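Long-range contacts in copper-containing nitrite reductase (Thermus scotoductus, PDB 6HBE), which probably reduces nitrite to nitric oxide, drawing electrons from cytochrome c through copper centres, in a homotrimer of three-domain subunits: residues C[22-27]-C[53-58]; C[215-220]-C[251-256]; C[365-370]-C[440-445]. All coordinates share one frame; numbering follows the deposited sequence.

Contact 1 of 3, residues C[22-27]-C[53-58]; sequences RHFTLE and PMLVVE
The carbonyl O of Val56 takes a hydrogen bond from NH1 of Arg22 at 2.9 Å, the donor lying in the carbonyl plane but the bond bent, at 133° N-H...O. Arg22, bent at chi2 and chi3, brings one face of its guanidinium against Phe24 CZ, which sits above the rim of that plane. Its aliphatic CG meanwhile lies near Val57 CG1. Phe24 carries most of the apolar packing: Leu55 CB sits over the centre of one ring face in a CH-pi contact, 4.0 Å from the centroid, and Leu55 CD2 reaches Phe24 CD1 at 3.7 Å. Val57 CG1 meets the ring at its edge, 3.5 Å from Phe24 CE2.

The strands belong to the two facing sheets of a cupredoxin-type beta sandwich, running nearly antiparallel (166°) with their axes 8.9 Å apart, so side chains rather than backbone bonds join them. Strand 22-27 pairs with strand 62-69 in one sheet, while Leu55 and Val57 lean on Ile134 and Val136 of strand 131-137 in the other. Toward the copper end Leu26, branched and buried, brings CD2 to within 4.2 Å of Pro53 CG; its side chain stands about 11 Å from a bound copper.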
loop_
_atom_site.group_PDB
_atom_site.type_symbol
_atom_site.label_atom_id
_atom_site.label_comp_id
_atom_site.label_asym_id
_atom_site.label_seq_id
_atom_site.Cartn_x
_atom_site.Cartn_y
_atom_site.Cartn_z
ATOM N N ARG C 22 -37.508 -9.879 -9.956
ATOM C CA ARG C 22 -36.355 -10.611 -10.431
ATOM C C ARG C 22 -35.900 -11.490 -9.302
ATOM O O ARG C 22 -35.833 -11.041 -8.152
ATOM C CB ARG C 22 -35.236 -9.635 -10.814
ATOM C CG ARG C 22 -35.572 -8.670 -11.940
ATOM C CD ARG C 22 -35.941 -9.427 -13.217
ATOM N NE ARG C 22 -34.982 -10.510 -13.452
ATOM C CZ ARG C 22 -33.743 -10.344 -13.932
ATOM N NH1 ARG C 22 -33.298 -9.135 -14.298
ATOM N NH2 ARG C 22 -32.947 -11.404 -14.081
ATOM N N HIS C 23 -35.542 -12.725 -9.613
ATOM C CA HIS C 23 -35.160 -13.656 -8.590
ATOM C C HIS C 23 -33.804 -14.271 -8.883
ATOM O O HIS C 23 -33.554 -14.719 -9.999
ATOM C CB HIS C 23 -36.240 -14.734 -8.435
ATOM C CG HIS C 23 -35.921 -15.722 -7.364
ATOM N ND1 HIS C 23 -36.095 -17.079 -7.519
ATOM C CD2 HIS C 23 -35.374 -15.548 -6.136
ATOM C CE1 HIS C 23 -35.687 -17.698 -6.424
ATOM N NE2 HIS C 23 -35.231 -16.790 -5.574
ATOM N N PHE C 24 -32.933 -14.285 -7.869
ATOM C CA PHE C 24 -31.587 -14.806 -7.979
ATOM C C PHE C 24 -31.275 -15.737 -6.820
ATOM O O PHE C 24 -31.648 -15.452 -5.669
ATOM C CB PHE C 24 -30.549 -13.653 -7.993
ATOM C CG PHE C 24 -30.768 -12.631 -9.089
ATOM C CD1 PHE C 24 -30.394 -12.896 -10.402
ATOM C CD2 PHE C 24 -31.375 -11.415 -8.807
ATOM C CE1 PHE C 24 -30.584 -11.953 -11.405
ATOM C CE2 PHE C 24 -31.578 -10.461 -9.798
ATOM C CZ PHE C 24 -31.183 -10.730 -11.106
ATOM N N THR C 25 -30.536 -16.811 -7.111
ATOM C CA THR C 25 -30.124 -17.777 -6.107
ATOM C C THR C 25 -28.597 -17.794 -5.955
ATOM O O THR C 25 -27.877 -17.979 -6.932
ATOM C CB THR C 25 -30.650 -19.190 -6.407
ATOM O OG1 THR C 25 -32.082 -19.142 -6.516
ATOM C CG2 THR C 25 -30.289 -20.143 -5.256
ATOM N N LEU C 26 -28.114 -17.512 -4.739
ATOM C CA LEU C 26 -26.690 -17.638 -4.412
ATOM C C LEU C 26 -26.434 -18.795 -3.452
ATOM O O LEU C 26 -27.116 -18.900 -2.413
ATOM C CB LEU C 26 -26.164 -16.319 -3.807
ATOM C CG LEU C 26 -26.245 -15.088 -4.713
ATOM C CD1 LEU C 26 -25.875 -13.823 -3.965
ATOM C CD2 LEU C 26 -25.351 -15.250 -5.947
ATOM N N GLU C 27 -25.428 -19.616 -3.754
ATOM C CA GLU C 27 -25.089 -20.784 -2.988
ATOM C C GLU C 27 -23.659 -20.716 -2.424
ATOM O O GLU C 27 -22.676 -20.874 -3.161
ATOM C CB GLU C 27 -25.265 -22.050 -3.846
ATOM C CG GLU C 27 -26.691 -22.212 -4.381
ATOM C CD GLU C 27 -26.954 -23.583 -4.997
ATOM O OE1 GLU C 27 -26.008 -24.184 -5.551
ATOM O OE2 GLU C 27 -28.112 -24.055 -4.927
ATOM N N PRO C 53 -21.702 -15.303 -9.514
ATOM C CA PRO C 53 -22.727 -14.953 -10.491
ATOM C C PRO C 53 -22.968 -13.461 -10.589
ATOM O O PRO C 53 -23.065 -12.808 -9.569
ATOM C CB PRO C 53 -23.988 -15.655 -9.929
ATOM C CG PRO C 53 -23.421 -16.860 -9.277
ATOM C CD PRO C 53 -22.211 -16.314 -8.564
ATOM N N MET C 54 -23.026 -12.938 -11.797
ATOM C CA MET C 54 -23.307 -11.524 -12.032
ATOM C C MET C 54 -24.798 -11.333 -12.156
ATOM O O MET C 54 -25.429 -12.023 -12.972
ATOM C CB MET C 54 -22.605 -11.039 -13.320
ATOM C CG MET C 54 -22.854 -9.559 -13.620
ATOM S SD MET C 54 -22.081 -8.975 -15.159
ATOM C CE MET C 54 -23.226 -9.619 -16.385
ATOM N N LEU C 55 -25.358 -10.384 -11.387
ATOM C CA LEU C 55 -26.792 -10.074 -11.385
ATOM C C LEU C 55 -27.034 -8.742 -12.040
ATOM O O LEU C 55 -26.324 -7.779 -11.746
ATOM C CB LEU C 55 -27.322 -10.035 -9.941
ATOM C CG LEU C 55 -26.741 -11.050 -8.953
ATOM C CD1 LEU C 55 -27.357 -10.865 -7.555
ATOM C CD2 LEU C 55 -26.892 -12.488 -9.425
ATOM N N VAL C 56 -28.004 -8.664 -12.958
ATOM C CA VAL C 56 -28.340 -7.411 -13.629
ATOM C C VAL C 56 -29.847 -7.188 -13.543
ATOM O O VAL C 56 -30.627 -8.065 -13.934
ATOM C CB VAL C 56 -27.924 -7.430 -15.122
ATOM C CG1 VAL C 56 -28.313 -6.125 -15.810
ATOM C CG2 VAL C 56 -26.430 -7.688 -15.257
ATOM N N VAL C 57 -30.238 -6.019 -13.044
ATOM C CA VAL C 57 -31.632 -5.608 -12.936
ATOM C C VAL C 57 -31.782 -4.189 -13.431
ATOM O O VAL C 57 -30.785 -3.525 -13.767
ATOM C CB VAL C 57 -32.176 -5.742 -11.488
ATOM C CG1 VAL C 57 -31.900 -7.142 -10.938
ATOM C CG2 VAL C 57 -31.596 -4.667 -10.560
ATOM N N GLU C 58 -33.038 -3.740 -13.517
ATOM C CA GLU C 58 -33.370 -2.364 -13.877
ATOM C C GLU C 58 -33.721 -1.566 -12.626
ATOM O O GLU C 58 -34.231 -2.139 -11.652
ATOM C CB GLU C 58 -34.562 -2.319 -14.865
ATOM C CG GLU C 58 -34.367 -3.138 -16.145
ATOM C CD GLU C 58 -33.281 -2.609 -17.093
ATOM O OE1 GLU C 58 -32.425 -3.402 -17.561
ATOM O OE2 GLU C 58 -33.272 -1.402 -17.405
#

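Contact 2 of 3, residues C[215-220]-C[251-256]; sequences LHVVGG and IEWRVP
Val217 and Gly220 meet different sides of the Trp253 indole, and this is the close-packed part of the contact. Val217 CG1, anti to the backbone N (chi1 176°), points across at the benzo ring, 3.7 Å from Trp253 CH2 and close to CZ3. Gly220 CA lies along the NE1-CE2-CZ2 side, also 3.7 Å from Trp253 CZ2. A side chain at this position would run into CZ2, which makes glycine the fitting residue. Gly219, whose positive phi (93°) suits glycine, completes a type II turn closed by Gly220 N to Val217 O at 3.0 Å. The turn sets Gly219 O near the ring plane at the indole edge, with Pro256 CG 3.8 Å from that same oxygen. Trp253 CG, anti to the backbone N (chi1 174°), carries the indole toward the turn.

Farther into the sandwich the fit is looser. Leu215 CD2 and Ile251 CD1 touch at 4.1 Å, where two branched chains cross obliquely and Phe204 and Phe222 pack alongside. The segments come from the two facing sheets of the second cupredoxin-like domain, strands 213-217 and 248-254, and no hydrogen bond joins them.

The polar corner of the indole faces the subunit interface instead, where NE1 donates to Asn83 OD1 of a neighbouring subunit. The turn lies beside the intersubunit copper site, where His80 and His114 of that subunit and His267 bind the metal; Gly219 is about 9 Å from a bound copper. A leucine in place of Trp253 would probably open a gap against Val217 and Gly220 and leave that Asn83 without its indole donor. One tryptophan thus serves two purposes: its carbon rim packs between the sheets mainly by van der Waals contact, and its single N-H ties this domain to the next subunit.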
loop_
_atom_site.group_PDB
_atom_site.type_symbol
_atom_site.label_atom_id
_atom_site.label_comp_id
_atom_site.label_asym_id
_atom_site.label_seq_id
_atom_site.Cartn_x
_atom_site.Cartn_y
_atom_site.Cartn_z
ATOM N N LEU C 215 -7.873 2.282 -13.795
ATOM C CA LEU C 215 -8.186 1.568 -15.056
ATOM C C LEU C 215 -7.870 2.431 -16.273
ATOM O O LEU C 215 -8.149 3.620 -16.258
ATOM C CB LEU C 215 -9.639 1.107 -15.120
ATOM C CG LEU C 215 -9.974 0.055 -16.184
ATOM C CD1 LEU C 215 -9.334 -1.277 -15.874
ATOM C CD2 LEU C 215 -11.468 -0.147 -16.293
ATOM N N HIS C 216 -7.271 1.817 -17.293
ATOM C CA HIS C 216 -6.718 2.532 -18.459
ATOM C C HIS C 216 -6.885 1.668 -19.727
ATOM O O HIS C 216 -6.827 0.436 -19.628
ATOM C CB HIS C 216 -5.237 2.861 -18.201
ATOM C CG HIS C 216 -4.493 3.393 -19.396
ATOM N ND1 HIS C 216 -4.667 4.676 -19.888
ATOM C CD2 HIS C 216 -3.537 2.822 -20.169
ATOM C CE1 HIS C 216 -3.864 4.864 -20.922
ATOM N NE2 HIS C 216 -3.164 3.751 -21.115
ATOM N N VAL C 217 -7.071 2.299 -20.893
ATOM C CA VAL C 217 -6.958 1.591 -22.206
ATOM C C VAL C 217 -5.849 2.232 -23.059
ATOM O O VAL C 217 -5.908 3.419 -23.325
ATOM C CB VAL C 217 -8.296 1.571 -23.018
ATOM C CG1 VAL C 217 -8.080 0.916 -24.395
ATOM C CG2 VAL C 217 -9.366 0.798 -22.298
ATOM N N VAL C 218 -4.834 1.440 -23.447
ATOM C CA VAL C 218 -3.702 1.928 -24.262
ATOM C C VAL C 218 -4.233 2.244 -25.658
ATOM O O VAL C 218 -4.764 1.356 -26.338
ATOM C CB VAL C 218 -2.568 0.872 -24.367
ATOM C CG1 VAL C 218 -1.353 1.424 -25.128
ATOM C CG2 VAL C 218 -2.141 0.391 -22.981
ATOM N N GLY C 219 -4.113 3.510 -26.062
ATOM C CA GLY C 219 -4.686 3.998 -27.310
ATOM C C GLY C 219 -6.061 4.596 -27.139
ATOM O O GLY C 219 -6.737 4.895 -28.127
ATOM N N GLY C 220 -6.517 4.781 -25.899
ATOM C CA GLY C 220 -7.810 5.428 -25.672
ATOM C C GLY C 220 -7.854 6.479 -24.577
ATOM O O GLY C 220 -7.133 6.390 -23.582
ATOM N N ILE C 251 -18.162 3.404 -17.847
ATOM C CA ILE C 251 -17.326 4.150 -18.794
ATOM C C ILE C 251 -17.930 3.964 -20.216
ATOM O O ILE C 251 -18.244 2.845 -20.609
ATOM C CB ILE C 251 -15.884 3.602 -18.733
ATOM C CG1 ILE C 251 -15.252 3.904 -17.352
ATOM C CG2 ILE C 251 -15.012 4.136 -19.865
ATOM C CD1 ILE C 251 -14.083 2.975 -17.028
ATOM N N GLU C 252 -18.093 5.067 -20.949
ATOM C CA GLU C 252 -18.481 5.061 -22.368
ATOM C C GLU C 252 -17.294 5.544 -23.224
ATOM O O GLU C 252 -16.720 6.593 -22.934
ATOM C CB GLU C 252 -19.687 5.994 -22.563
ATOM C CG GLU C 252 -20.945 5.551 -21.845
ATOM C CD GLU C 252 -22.124 6.494 -22.112
ATOM O OE1 GLU C 252 -22.022 7.691 -21.830
ATOM O OE2 GLU C 252 -23.158 6.025 -22.618
ATOM N N TRP C 253 -16.925 4.773 -24.249
ATOM C CA TRP C 253 -15.800 5.072 -25.110
ATOM C C TRP C 253 -16.069 4.455 -26.489
ATOM O O TRP C 253 -16.538 3.320 -26.581
ATOM C CB TRP C 253 -14.488 4.479 -24.489
ATOM C CG TRP C 253 -13.209 4.583 -25.329
ATOM C CD1 TRP C 253 -12.555 5.724 -25.708
ATOM C CD2 TRP C 253 -12.406 3.492 -25.807
ATOM N NE1 TRP C 253 -11.437 5.410 -26.449
ATOM C CE2 TRP C 253 -11.330 4.049 -26.529
ATOM C CE3 TRP C 253 -12.547 2.102 -25.776
ATOM C CZ2 TRP C 253 -10.351 3.259 -27.144
ATOM C CZ3 TRP C 253 -11.573 1.321 -26.387
ATOM C CH2 TRP C 253 -10.502 1.904 -27.075
ATOM N N ARG C 254 -15.761 5.200 -27.546
ATOM C CA ARG C 254 -15.735 4.653 -28.911
ATOM C C ARG C 254 -14.355 4.182 -29.290
ATOM O O ARG C 254 -13.376 4.889 -29.068
ATOM C CB ARG C 254 -16.228 5.680 -29.922
ATOM C CG ARG C 254 -17.737 5.849 -29.820
ATOM C CD ARG C 254 -18.246 7.077 -30.521
ATOM N NE ARG C 254 -17.844 8.311 -29.852
ATOM C CZ ARG C 254 -18.428 9.495 -30.035
ATOM N NH1 ARG C 254 -19.460 9.631 -30.865
ATOM N NH2 ARG C 254 -17.976 10.561 -29.387
ATOM N N VAL C 255 -14.282 2.996 -29.878
ATOM C CA VAL C 255 -13.025 2.454 -30.372
ATOM C C VAL C 255 -12.627 3.381 -31.553
ATOM O O VAL C 255 -13.452 3.580 -32.474
ATOM C CB VAL C 255 -13.149 0.992 -30.851
ATOM C CG1 VAL C 255 -11.808 0.467 -31.329
ATOM C CG2 VAL C 255 -13.654 0.049 -29.756
ATOM N N PRO C 256 -11.411 3.969 -31.519
ATOM C CA PRO C 256 -10.918 4.785 -32.631
ATOM C C PRO C 256 -10.932 4.036 -33.978
ATOM O O PRO C 256 -10.968 2.807 -34.016
ATOM C CB PRO C 256 -9.471 5.127 -32.212
ATOM C CG PRO C 256 -9.506 5.095 -30.704
ATOM C CD PRO C 256 -10.455 3.981 -30.387
#

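Contact 3 of 3, residues C[365-370]-C[440-445]; sequences IPVGTT and VYEPLS
The Tyr441 ring has Pro366 laid over one face: CA is 3.8 Å above the plane over the ring centre, and CB makes a CH-pi contact 4.1 Å from the centroid. The two side chains lie side by side and point the same way, and a proline, flat-sided and stiff, suits close packing on an aromatic face. Ile365 O lies 3.2 Å from Tyr441 CD1. With chi1 at 68°, Tyr441 CG stands between the backbone N and the carbonyl carbon, which swings the ring across the neighbouring strand. The phenol OH bonds to Val327 O, fixing the far end of the ring.

The backbones pair in parallel. Tyr441 N donates to Ile365 O at 2.8 Å, and beyond the proline, which has no N-H to give, Val367 N donates to Tyr441 O at 2.9 Å. On the other face of the sheet Ile365 CG1 and Val440 CG2 meet at 4.1 Å, a pairing of beta-branched residues suited to extended strands. Val367 then turns CG1 to Val440 CG1, 3.8 Å away, while also packing on the CB of Glu442.

Strand 362-366 ends in a type II turn, Pro366 to Thr369, with Gly368 at its positive-phi position. Pro366 O accepts from both N and OG1 of Thr369, the hydroxyl being 2.8 Å away. Glu442 and Pro443 pair with a strand of a neighbouring subunit, so the sheet continues across the interface. Such parallel pairing of an early strand with the final one is characteristic of the cupredoxin fold, here the plastocyanin/azurin-like C-terminal domain.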
loop_
_atom_site.group_PDB
_atom_site.type_symbol
_atom_site.label_atom_id
_atom_site.label_comp_id
_atom_site.label_asym_id
_atom_site.label_seq_id
_atom_site.Cartn_x
_atom_site.Cartn_y
_atom_site.Cartn_z
ATOM N N ILE C 365 11.445 -27.389 14.358
ATOM C CA ILE C 365 12.239 -26.956 15.522
ATOM C C ILE C 365 13.031 -28.138 16.122
ATOM O O ILE C 365 12.573 -29.290 16.035
ATOM C CB ILE C 365 11.371 -26.340 16.643
ATOM C CG1 ILE C 365 10.136 -27.198 16.925
ATOM C CG2 ILE C 365 10.919 -24.928 16.271
ATOM C CD1 ILE C 365 9.415 -26.821 18.191
ATOM N N PRO C 366 14.213 -27.860 16.709
ATOM C CA PRO C 366 14.957 -28.920 17.445
ATOM C C PRO C 366 14.362 -29.187 18.830
ATOM O O PRO C 366 13.774 -28.283 19.441
ATOM C CB PRO C 366 16.364 -28.334 17.580
ATOM C CG PRO C 366 16.138 -26.840 17.605
ATOM C CD PRO C 366 14.954 -26.583 16.697
ATOM N N VAL C 367 14.506 -30.426 19.323
ATOM C CA VAL C 367 14.062 -30.775 20.679
ATOM C C VAL C 367 14.603 -29.796 21.727
ATOM O O VAL C 367 15.751 -29.322 21.621
ATOM C CB VAL C 367 14.442 -32.236 21.084
ATOM C CG1 VAL C 367 13.622 -33.252 20.284
ATOM C CG2 VAL C 367 15.941 -32.505 20.927
ATOM N N GLY C 368 13.768 -29.491 22.724
ATOM C CA GLY C 368 14.100 -28.508 23.759
ATOM C C GLY C 368 13.509 -27.121 23.509
ATOM O O GLY C 368 13.529 -26.263 24.404
ATOM N N THR C 369 12.970 -26.892 22.308
ATOM C CA THR C 369 12.513 -25.549 21.906
ATOM C C THR C 369 11.117 -25.258 22.429
ATOM O O THR C 369 10.253 -26.139 22.466
ATOM C CB THR C 369 12.544 -25.404 20.365
ATOM O OG1 THR C 369 13.882 -25.549 19.910
ATOM C CG2 THR C 369 12.021 -24.006 19.897
ATOM N N THR C 370 10.893 -24.002 22.797
ATOM C CA THR C 370 9.602 -23.549 23.231
ATOM C C THR C 370 8.962 -22.719 22.101
ATOM O O THR C 370 9.566 -21.764 21.617
ATOM C CB THR C 370 9.735 -22.690 24.502
ATOM O OG1 THR C 370 10.223 -23.503 25.585
ATOM C CG2 THR C 370 8.404 -22.091 24.889
ATOM N N VAL C 440 9.299 -31.701 15.046
ATOM C CA VAL C 440 10.346 -31.550 16.053
ATOM C C VAL C 440 11.441 -32.569 15.742
ATOM O O VAL C 440 11.165 -33.762 15.679
ATOM C CB VAL C 440 9.809 -31.760 17.489
ATOM C CG1 VAL C 440 10.874 -31.406 18.519
ATOM C CG2 VAL C 440 8.560 -30.919 17.725
ATOM N N TYR C 441 12.666 -32.094 15.552
ATOM C CA TYR C 441 13.764 -32.943 15.121
ATOM C C TYR C 441 14.803 -33.124 16.220
ATOM O O TYR C 441 14.894 -32.322 17.138
ATOM C CB TYR C 441 14.394 -32.463 13.800
ATOM C CG TYR C 441 15.146 -31.138 13.834
ATOM C CD1 TYR C 441 14.495 -29.935 13.560
ATOM C CD2 TYR C 441 16.517 -31.094 14.072
ATOM C CE1 TYR C 441 15.186 -28.726 13.559
ATOM C CE2 TYR C 441 17.213 -29.893 14.087
ATOM C CZ TYR C 441 16.542 -28.703 13.824
ATOM O OH TYR C 441 17.232 -27.508 13.843
ATOM N N GLU C 442 15.562 -34.218 16.110
ATOM C CA GLU C 442 16.604 -34.598 17.088
ATOM C C GLU C 442 17.687 -35.398 16.346
ATOM O O GLU C 442 17.358 -36.177 15.452
ATOM C CB GLU C 442 16.010 -35.461 18.211
ATOM C CG GLU C 442 17.015 -36.005 19.237
ATOM C CD GLU C 442 16.377 -36.938 20.260
ATOM O OE1 GLU C 442 16.006 -38.092 19.896
ATOM O OE2 GLU C 442 16.251 -36.511 21.432
ATOM N N PRO C 443 18.968 -35.222 16.711
ATOM C CA PRO C 443 20.001 -36.053 16.058
ATOM C C PRO C 443 19.767 -37.562 16.300
ATOM O O PRO C 443 19.372 -37.948 17.406
ATOM C CB PRO C 443 21.307 -35.579 16.711
ATOM C CG PRO C 443 20.992 -34.239 17.290
ATOM C CD PRO C 443 19.557 -34.329 17.725
ATOM N N LEU C 444 19.931 -38.367 15.250
ATOM C CA LEU C 444 19.759 -39.834 15.330
ATOM C C LEU C 444 20.755 -40.505 16.300
ATOM O O LEU C 444 20.433 -41.541 16.910
ATOM C CB LEU C 444 19.893 -40.479 13.935
ATOM C CG LEU C 444 18.691 -40.286 13.001
ATOM C CD1 LEU C 444 19.073 -40.561 11.555
ATOM C CD2 LEU C 444 17.518 -41.168 13.420
ATOM N N SER C 445 21.942 -39.901 16.423
ATOM C CA SER C 445 22.947 -40.256 17.438
ATOM C C SER C 445 22.395 -40.351 18.868
ATOM O O SER C 445 22.911 -41.125 19.672
ATOM C CB SER C 445 24.117 -39.248 17.418
ATOM O OG SER C 445 23.771 -38.053 18.103
#

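In the fold
From the N terminus, contact 1 closes a loop of 25 residues, mostly strand, and joins the two sheets of the first cupredoxin domain. Contact 2 opens only after it, closing 30 residues and bridging the sheets of the second domain. Contact 3 spans the longest interval, 69 residues, and pairs neighbouring strands within one sheet near the C terminus. The three follow in series, neither nested nor crossed. Contacts 1 and 2 have centres about 28 Å apart; contact 3 lies about 56 Å and 61 Å from them, between centres, and across the chain's centre from both. Contacts 2 and 3 each touch another subunit, linking domain packing to trimer assembly.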